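PDB 5LK6: Alpha/beta hydrolase fold-3 domain protein from Sulfolobus islandicus, which probably hydrolyses carboxylic ester bonds as a thermostable lipase or carboxylesterase of the alpha/beta hydrolase fold. Local coordinates for residues V41-V46 with A96-C101; G69-L74 with N102-S107; K29-L34 with E88-L93. All coordinates share one frame; numbering follows the deposited sequence.

Interaction 1 (V41-V46 with A96-C101); sequences VEVGKV and AITNAC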
loop_
_atom_site.group_PDB
_atom_site.type_symbol
_atom_site.label_atom_id
_atom_site.label_comp_id
_atom_site.label_asym_id
_atom_site.label_seq_id
_atom_site.Cartn_x
_atom_site.Cartn_y
_atom_site.Cartn_z
ATOM N N VAL A 41 4.939 -20.363 -5.759
ATOM C CA VAL A 41 6.336 -20.022 -6.108
ATOM C C VAL A 41 7.309 -20.973 -5.391
ATOM O O VAL A 41 7.010 -21.393 -4.291
ATOM C CB VAL A 41 6.689 -18.533 -5.870
ATOM C CG1 VAL A 41 5.760 -17.680 -6.706
ATOM C CG2 VAL A 41 6.582 -18.138 -4.398
ATOM N N GLU A 42 8.416 -21.354 -6.055
ATOM C CA GLU A 42 9.501 -22.131 -5.422
ATOM C C GLU A 42 10.125 -21.220 -4.379
ATOM O O GLU A 42 10.247 -20.050 -4.610
ATOM C CB GLU A 42 10.568 -22.565 -6.413
ATOM C CG GLU A 42 10.660 -24.055 -6.796
ATOM C CD GLU A 42 11.918 -24.332 -7.685
ATOM O OE1 GLU A 42 13.069 -24.010 -7.249
ATOM O OE2 GLU A 42 11.764 -24.837 -8.839
ATOM N N VAL A 43 10.462 -21.763 -3.217
ATOM C CA VAL A 43 11.141 -21.036 -2.123
ATOM C C VAL A 43 12.307 -21.935 -1.688
ATOM O O VAL A 43 12.723 -22.774 -2.465
ATOM C CB VAL A 43 10.164 -20.704 -0.942
ATOM C CG1 VAL A 43 9.278 -19.504 -1.296
ATOM C CG2 VAL A 43 9.333 -21.924 -0.537
ATOM N N GLY A 44 12.850 -21.785 -0.485
ATOM C CA GLY A 44 13.815 -22.760 0.024
ATOM C C GLY A 44 13.203 -24.078 0.492
ATOM O O GLY A 44 12.319 -24.686 -0.158
ATOM N N LYS A 45 13.708 -24.529 1.636
ATOM C CA LYS A 45 13.240 -25.749 2.277
ATOM C C LYS A 45 11.892 -25.466 2.968
ATOM O O LYS A 45 11.757 -24.497 3.733
ATOM C CB LYS A 45 14.296 -26.186 3.308
ATOM C CG LYS A 45 14.210 -27.586 3.949
ATOM C CD LYS A 45 15.007 -27.573 5.280
ATOM C CE LYS A 45 15.750 -28.872 5.592
ATOM N NZ LYS A 45 14.880 -29.787 6.360
ATOM N N VAL A 46 10.919 -26.329 2.699
ATOM C CA VAL A 46 9.629 -26.340 3.387
ATOM C C VAL A 46 9.546 -27.619 4.253
ATOM O O VAL A 46 9.622 -28.710 3.707
ATOM C CB VAL A 46 8.497 -26.352 2.349
ATOM C CG1 VAL A 46 7.154 -26.372 3.041
ATOM C CG2 VAL A 46 8.585 -25.146 1.397
ATOM N N ALA A 96 4.187 -17.037 -1.229
ATOM C CA ALA A 96 4.316 -15.727 -1.851
ATOM C C ALA A 96 4.780 -14.677 -0.864
ATOM O O ALA A 96 5.583 -13.820 -1.208
ATOM C CB ALA A 96 3.014 -15.301 -2.497
ATOM N N ILE A 97 4.291 -14.738 0.365
ATOM C CA ILE A 97 4.836 -13.838 1.388
ATOM C C ILE A 97 6.325 -14.121 1.644
ATOM O O ILE A 97 7.132 -13.197 1.719
ATOM C CB ILE A 97 4.011 -13.949 2.661
ATOM C CG1 ILE A 97 2.654 -13.338 2.362
ATOM C CG2 ILE A 97 4.699 -13.287 3.835
ATOM C CD1 ILE A 97 1.643 -13.642 3.420
ATOM N N THR A 98 6.662 -15.411 1.732
ATOM C CA THR A 98 8.018 -15.873 2.000
ATOM C C THR A 98 8.994 -15.283 1.001
ATOM O O THR A 98 9.947 -14.624 1.382
ATOM C CB THR A 98 8.112 -17.417 2.015
ATOM O OG1 THR A 98 7.177 -17.923 2.962
ATOM C CG2 THR A 98 9.510 -17.899 2.483
ATOM N N ASN A 99 8.721 -15.513 -0.267
ATOM C CA ASN A 99 9.536 -15.000 -1.346
ATOM C C ASN A 99 9.539 -13.453 -1.401
ATOM O O ASN A 99 10.557 -12.890 -1.717
ATOM C CB ASN A 99 9.133 -15.686 -2.661
ATOM C CG ASN A 99 9.520 -14.890 -3.869
ATOM O OD1 ASN A 99 8.880 -13.900 -4.224
ATOM N ND2 ASN A 99 10.569 -15.309 -4.510
ATOM N N ALA A 100 8.462 -12.781 -1.011
ATOM C CA ALA A 100 8.450 -11.311 -0.854
ATOM C C ALA A 100 9.149 -10.739 0.383
ATOM O O ALA A 100 9.611 -9.604 0.321
ATOM C CB ALA A 100 7.024 -10.752 -0.907
ATOM N N CYS A 101 9.191 -11.460 1.502
ATOM C CA CYS A 101 9.778 -10.930 2.725
ATOM C C CYS A 101 11.247 -11.378 2.941
ATOM O O CYS A 101 11.940 -10.846 3.843
ATOM C CB CYS A 101 8.916 -11.315 3.960
ATOM S SG CYS A 101 9.003 -13.074 4.443
#
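Val41, Val43 and Asn99 carry this contact. It lays the loop that precedes the first strand of the alpha/beta hydrolase sheet against helix 91-101. The meeting is apolar, and no hydrogen bond crosses it. Both valines turn their side chains toward the helix. Val41 uses its CG2 branch. This methyl sits between the backbone N and the carbonyl carbon (chi1 of CG1 -59°) and comes within 3.9 Å of Asn99 CB. The two side chains cross at about a right angle. The same Val41 CG2 lies 4.1 Å from the backbone N of Ala96, nearly one helical turn earlier. Asn99 takes part through its CB, which touches both valines. Its side chain is about 6 Å from a bound sulfate ion, probably from the crystallisation liquor. Val43 is buried and works through CG1, which also reaches Thr98. Thr98 meets it through its carbons CB and CG2, while Thr98 OG1 is hydrogen-bonded to Cys94 O in its own helix. Outside the two segments, Arg95 NH1 donates to the carbonyl of Val41, which adds a polar tie to the same helix. Val43 CG1 lies 4.1 Å from Thr98 CB and 4.1 Å from Asn99 CB.

Interaction 2 (G69-L74 with N102-S107); sequences GPYGVL and NCVVVS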
loop_
_atom_site.group_PDB
_atom_site.type_symbol
_atom_site.label_atom_id
_atom_site.label_comp_id
_atom_site.label_asym_id
_atom_site.label_seq_id
_atom_site.Cartn_x
_atom_site.Cartn_y
_atom_site.Cartn_z
ATOM N N GLY A 69 20.466 -16.973 5.365
ATOM C CA GLY A 69 20.210 -16.359 6.656
ATOM C C GLY A 69 21.347 -15.428 7.016
ATOM O O GLY A 69 22.171 -15.163 6.165
ATOM N N PRO A 70 21.395 -14.911 8.241
ATOM C CA PRO A 70 20.317 -15.037 9.222
ATOM C C PRO A 70 18.962 -14.305 8.842
ATOM O O PRO A 70 18.955 -13.315 8.125
ATOM C CB PRO A 70 20.946 -14.436 10.502
ATOM C CG PRO A 70 22.042 -13.543 10.031
ATOM C CD PRO A 70 22.271 -13.780 8.552
ATOM N N TYR A 71 17.854 -14.796 9.398
ATOM C CA TYR A 71 16.501 -14.428 9.009
ATOM C C TYR A 71 15.697 -13.749 10.131
ATOM O O TYR A 71 16.038 -13.812 11.339
ATOM C CB TYR A 71 15.776 -15.675 8.634
ATOM C CG TYR A 71 16.407 -16.518 7.559
ATOM C CD1 TYR A 71 16.544 -16.046 6.244
ATOM C CD2 TYR A 71 16.803 -17.835 7.833
ATOM C CE1 TYR A 71 17.057 -16.860 5.219
ATOM C CE2 TYR A 71 17.307 -18.689 6.832
ATOM C CZ TYR A 71 17.441 -18.216 5.518
ATOM O OH TYR A 71 17.953 -19.104 4.545
ATOM N N GLY A 72 14.657 -13.023 9.719
ATOM C CA GLY A 72 13.556 -12.674 10.627
ATOM C C GLY A 72 12.546 -13.786 10.431
ATOM O O GLY A 72 12.542 -14.479 9.374
ATOM N N VAL A 73 11.705 -13.983 11.445
ATOM C CA VAL A 73 10.652 -15.040 11.394
ATOM C C VAL A 73 9.262 -14.430 11.520
ATOM O O VAL A 73 8.975 -13.689 12.468
ATOM C CB VAL A 73 10.814 -16.106 12.492
ATOM C CG1 VAL A 73 9.783 -17.224 12.306
ATOM C CG2 VAL A 73 12.200 -16.680 12.459
ATOM N N LEU A 74 8.403 -14.750 10.558
ATOM C CA LEU A 74 7.004 -14.279 10.573
ATOM C C LEU A 74 6.078 -15.434 10.969
ATOM O O LEU A 74 6.022 -16.449 10.269
ATOM C CB LEU A 74 6.613 -13.754 9.200
ATOM C CG LEU A 74 5.166 -13.228 9.064
ATOM C CD1 LEU A 74 5.028 -11.939 9.847
ATOM C CD2 LEU A 74 4.798 -13.042 7.597
ATOM N N ASN A 102 11.707 -12.359 2.161
ATOM C CA ASN A 102 13.011 -13.025 2.386
ATOM C C ASN A 102 13.191 -13.384 3.889
ATOM O O ASN A 102 14.233 -13.165 4.525
ATOM C CB ASN A 102 14.176 -12.178 1.813
ATOM C CG ASN A 102 14.265 -12.227 0.269
ATOM O OD1 ASN A 102 13.874 -13.194 -0.428
ATOM N ND2 ASN A 102 14.779 -11.161 -0.267
ATOM N N CYS A 103 12.129 -13.944 4.443
ATOM C CA CYS A 103 12.082 -14.263 5.843
ATOM C C CYS A 103 11.487 -15.658 6.016
ATOM O O CYS A 103 10.965 -16.268 5.056
ATOM C CB CYS A 103 11.340 -13.154 6.623
ATOM S SG CYS A 103 9.544 -13.187 6.490
ATOM N N VAL A 104 11.611 -16.178 7.236
ATOM C CA VAL A 104 11.064 -17.483 7.519
ATOM C C VAL A 104 9.604 -17.269 7.842
ATOM O O VAL A 104 9.271 -16.446 8.703
ATOM C CB VAL A 104 11.743 -18.139 8.723
ATOM C CG1 VAL A 104 11.036 -19.467 9.083
ATOM C CG2 VAL A 104 13.199 -18.359 8.431
ATOM N N VAL A 105 8.739 -17.993 7.150
ATOM C CA VAL A 105 7.310 -17.999 7.498
ATOM C C VAL A 105 6.947 -19.321 8.206
ATOM O O VAL A 105 7.249 -20.404 7.694
ATOM C CB VAL A 105 6.416 -17.759 6.257
ATOM C CG1 VAL A 105 4.936 -17.853 6.633
ATOM C CG2 VAL A 105 6.714 -16.367 5.682
ATOM N N VAL A 106 6.322 -19.201 9.372
ATOM C CA VAL A 106 5.747 -20.312 10.112
ATOM C C VAL A 106 4.191 -20.162 10.110
ATOM O O VAL A 106 3.618 -19.414 10.909
ATOM C CB VAL A 106 6.303 -20.294 11.550
ATOM C CG1 VAL A 106 5.808 -21.478 12.386
ATOM C CG2 VAL A 106 7.790 -20.308 11.507
ATOM N N SER A 107 3.543 -20.871 9.192
ATOM C CA SER A 107 2.090 -20.971 9.056
ATOM C C SER A 107 1.530 -21.956 10.114
ATOM O O SER A 107 1.811 -23.158 10.068
ATOM C CB SER A 107 1.799 -21.457 7.640
ATOM O OG SER A 107 0.432 -21.544 7.395
#
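Gly72, Leu74, Val104 and Val106 supply the backbone bonds between these two parallel strands. Val104 N donates to Gly72 O at 2.9 Å. Leu74 N returns a bond to Val104 O at 2.7 Å, nearly straight at 172°. Val106 N then donates to Leu74 O at 2.9 Å. Weaker CA-H...O contacts run beside them, from Val73 CA to Val104 O and from Val105 CA to Leu74 O. The register pairs Val73 with Val104 and Leu74 with Val105. Helix 91-101 links the strands in the chain, so this is a beta-alpha-beta crossover of the alpha/beta hydrolase sheet. Apolar contacts lie on both faces. On the face of Val73 and Val104, these two side chains lie side by side, while Val73 CG1 meets Val106 CG2 at 3.8 Å. With CG1 anti to the backbone N (chi1 174°), Val104 turns its other methyl, CG2, obliquely to the Tyr71 ring, 3.7 Å from Tyr71 CD2. Gly69 CA covers one face of that ring, and the Tyr71 hydroxyl bonds to the carbonyl of Ala67. On the other face, Leu74 CB lies 4.0 Å from Cys103 SG. That sulfur forms a disulfide with Cys101 at the end of the helix. Leu74 CD2 and Val105 CG2 are 4.3 Å apart, and both side chains touch Ile97 of the same helix.

Interaction 3 (K29-L34 with E88-L93); sequences KIFRQL and ESYDPL
The type I turn from Glu88 to Asp91 leads into helix 91-101, with Tyr90 at the N-cap position. Helix 24-36 packs against this turn through Phe31 and Arg32. Phe31 has CG anti to the backbone N (chi1 173°), which sends the ring out to the turn. Its CZ lies 3.5 Å from Tyr90 CE1. The two rings meet rim to rim, with their planes at 31° and centroids 5.8 Å apart, and neither covers the face of the other. Ser89 OG lies at the edge of both rings, in plane, 3.6 Å from Phe31 CE2. Ser89 OG is hydrogen-bonded to Asp86 OD1. Replacing Phe31 with an alanine would probably open a gap beside Tyr90 and Ser89 and leave the Tyr90 ring without its neighbour at that rim.

Arg32 bends at chi2 and lays one face of its guanidinium over the aliphatic part of Glu88. Arg32 NH1 and Arg32 NH2 are each 3.5 Å from Glu88 CB. The opposite charges do not meet here: Arg32 NH1 stays 5.2 Å from Glu88 OE1. Each has a salt bridge of its own, Arg32 to Asp86 and Glu88 to Arg61. The Tyr90 hydroxyl bonds to Asp150, next to Ser151 of a probable nucleophile elbow. Across the contact the rings meet by their rims and the guanidinium lies over aliphatic carbons, while the hydrogen bonds and salt bridges of these side chains go to residues outside the two segments. Asp86 serves both Arg32 and Ser89, and its negative charge would probably help keep the guanidinium over Glu88.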
loop_
_atom_site.group_PDB
_atom_site.type_symbol
_atom_site.label_atom_id
_atom_site.label_comp_id
_atom_site.label_asym_id
_atom_site.label_seq_id
_atom_site.Cartn_x
_atom_site.Cartn_y
_atom_site.Cartn_z
ATOM N N LYS A 29 -14.003 -27.655 1.743
ATOM C CA LYS A 29 -13.552 -28.183 0.474
ATOM C C LYS A 29 -13.602 -27.033 -0.538
ATOM O O LYS A 29 -12.585 -26.748 -1.223
ATOM C CB LYS A 29 -14.272 -29.513 0.057
ATOM C CG LYS A 29 -14.184 -29.981 -1.432
ATOM C CD LYS A 29 -13.770 -31.470 -1.719
ATOM C CE LYS A 29 -14.755 -32.573 -1.280
ATOM N NZ LYS A 29 -15.670 -33.017 -2.376
ATOM N N ILE A 30 -14.726 -26.328 -0.600
ATOM C CA ILE A 30 -14.860 -25.239 -1.582
ATOM C C ILE A 30 -13.768 -24.148 -1.398
ATOM O O ILE A 30 -13.196 -23.694 -2.401
ATOM C CB ILE A 30 -16.276 -24.631 -1.592
ATOM C CG1 ILE A 30 -17.249 -25.664 -2.145
ATOM C CG2 ILE A 30 -16.313 -23.341 -2.425
ATOM C CD1 ILE A 30 -18.699 -25.284 -1.962
ATOM N N PHE A 31 -13.438 -23.774 -0.146
ATOM C CA PHE A 31 -12.412 -22.764 0.038
ATOM C C PHE A 31 -11.013 -23.302 -0.331
ATOM O O PHE A 31 -10.250 -22.571 -0.956
ATOM C CB PHE A 31 -12.437 -22.158 1.438
ATOM C CG PHE A 31 -11.301 -21.235 1.700
ATOM C CD1 PHE A 31 -11.367 -19.909 1.278
ATOM C CD2 PHE A 31 -10.134 -21.712 2.274
ATOM C CE1 PHE A 31 -10.296 -19.062 1.448
ATOM C CE2 PHE A 31 -9.045 -20.887 2.434
ATOM C CZ PHE A 31 -9.138 -19.555 2.035
ATOM N N ARG A 32 -10.681 -24.536 0.088
ATOM C CA ARG A 32 -9.476 -25.272 -0.394
ATOM C C ARG A 32 -9.314 -25.206 -1.906
ATOM O O ARG A 32 -8.207 -24.932 -2.333
ATOM C CB ARG A 32 -9.481 -26.774 -0.044
ATOM C CG ARG A 32 -8.695 -27.213 1.166
ATOM C CD ARG A 32 -8.112 -28.623 1.012
ATOM N NE ARG A 32 -7.468 -29.022 2.278
ATOM C CZ ARG A 32 -6.299 -29.689 2.447
ATOM N NH1 ARG A 32 -5.521 -30.091 1.413
ATOM N NH2 ARG A 32 -5.900 -29.953 3.709
ATOM N N GLN A 33 -10.382 -25.487 -2.676
ATOM C CA GLN A 33 -10.325 -25.479 -4.132
ATOM C C GLN A 33 -10.049 -24.099 -4.668
ATOM O O GLN A 33 -9.216 -23.952 -5.543
ATOM C CB GLN A 33 -11.632 -25.893 -4.782
ATOM C CG GLN A 33 -11.821 -27.381 -5.003
ATOM C CD GLN A 33 -13.321 -27.867 -5.018
ATOM O OE1 GLN A 33 -14.325 -27.082 -5.067
ATOM N NE2 GLN A 33 -13.461 -29.189 -4.940
ATOM N N LEU A 34 -10.792 -23.091 -4.196
ATOM C CA LEU A 34 -10.577 -21.711 -4.659
ATOM C C LEU A 34 -9.153 -21.172 -4.390
ATOM O O LEU A 34 -8.613 -20.448 -5.214
ATOM C CB LEU A 34 -11.614 -20.757 -4.062
ATOM C CG LEU A 34 -13.053 -21.006 -4.531
ATOM C CD1 LEU A 34 -13.963 -19.982 -3.852
ATOM C CD2 LEU A 34 -13.225 -20.991 -6.053
ATOM N N GLU A 88 -2.594 -26.122 4.343
ATOM C CA GLU A 88 -2.529 -26.586 2.963
ATOM C C GLU A 88 -3.159 -25.548 2.051
ATOM O O GLU A 88 -2.527 -25.094 1.101
ATOM C CB GLU A 88 -3.113 -28.013 2.776
ATOM C CG GLU A 88 -2.182 -29.191 3.163
ATOM C CD GLU A 88 -0.933 -29.464 2.190
ATOM O OE1 GLU A 88 -0.487 -28.616 1.294
ATOM O OE2 GLU A 88 -0.334 -30.579 2.345
ATOM N N SER A 89 -4.376 -25.122 2.367
ATOM C CA SER A 89 -5.072 -24.093 1.580
ATOM C C SER A 89 -4.326 -22.752 1.531
ATOM O O SER A 89 -4.435 -22.056 0.537
ATOM C CB SER A 89 -6.499 -23.849 2.101
ATOM O OG SER A 89 -6.559 -23.334 3.447
ATOM N N TYR A 90 -3.570 -22.413 2.572
ATOM C CA TYR A 90 -2.834 -21.148 2.632
ATOM C C TYR A 90 -1.413 -21.184 2.057
ATOM O O TYR A 90 -0.658 -20.178 2.105
ATOM C CB TYR A 90 -2.854 -20.592 4.071
ATOM C CG TYR A 90 -4.057 -19.660 4.250
ATOM C CD1 TYR A 90 -5.363 -20.148 4.190
ATOM C CD2 TYR A 90 -3.889 -18.316 4.390
ATOM C CE1 TYR A 90 -6.442 -19.309 4.312
ATOM C CE2 TYR A 90 -4.971 -17.475 4.513
ATOM C CZ TYR A 90 -6.241 -17.985 4.472
ATOM O OH TYR A 90 -7.284 -17.122 4.595
ATOM N N ASP A 91 -1.067 -22.324 1.470
ATOM C CA ASP A 91 0.275 -22.594 1.105
ATOM C C ASP A 91 0.735 -21.656 -0.063
ATOM O O ASP A 91 1.838 -21.104 -0.000
ATOM C CB ASP A 91 0.417 -24.111 0.815
ATOM C CG ASP A 91 1.875 -24.538 0.467
ATOM O OD1 ASP A 91 2.673 -24.849 1.405
ATOM O OD2 ASP A 91 2.157 -24.538 -0.774
ATOM N N PRO A 92 -0.113 -21.452 -1.088
ATOM C CA PRO A 92 0.261 -20.455 -2.081
ATOM C C PRO A 92 0.517 -19.031 -1.545
ATOM O O PRO A 92 1.504 -18.380 -1.924
ATOM C CB PRO A 92 -0.918 -20.461 -3.053
ATOM C CG PRO A 92 -1.446 -21.840 -2.972
ATOM C CD PRO A 92 -1.312 -22.190 -1.508
ATOM N N LEU A 93 -0.333 -18.560 -0.658
ATOM C CA LEU A 93 -0.118 -17.237 -0.107
ATOM C C LEU A 93 1.147 -17.183 0.752
ATOM O O LEU A 93 1.879 -16.200 0.703
ATOM C CB LEU A 93 -1.348 -16.824 0.698
ATOM C CG LEU A 93 -1.297 -15.502 1.446
ATOM C CD1 LEU A 93 -1.062 -14.333 0.523
ATOM C CD2 LEU A 93 -2.607 -15.335 2.199
#

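Overall arrangement
Helix 91-101 ties the three contacts together. Interaction 3 lies at its N-terminal end and interaction 1 on its C-terminal half. Interaction 2 joins the strands before and after it. Interactions 1 and 2 are the closest pair, with centres 9 Å apart. They touch through Ile97, whose CG2 is 3.8 Å from Leu74 CD2, and through Thr98, which packs on Val105. The Cys101-Cys103 disulfide also links them. Interaction 3 lies about 17 Å from interaction 1 and 22 Å from interaction 2, centre to centre. Its Tyr90 lies near, without touching, the likely triad of Ser151, Asp244 and His274; Leu74 of interaction 2 lies near the probable nucleophile elbow. Bound sulfate lies about 5 Å from the Asn102 side chain.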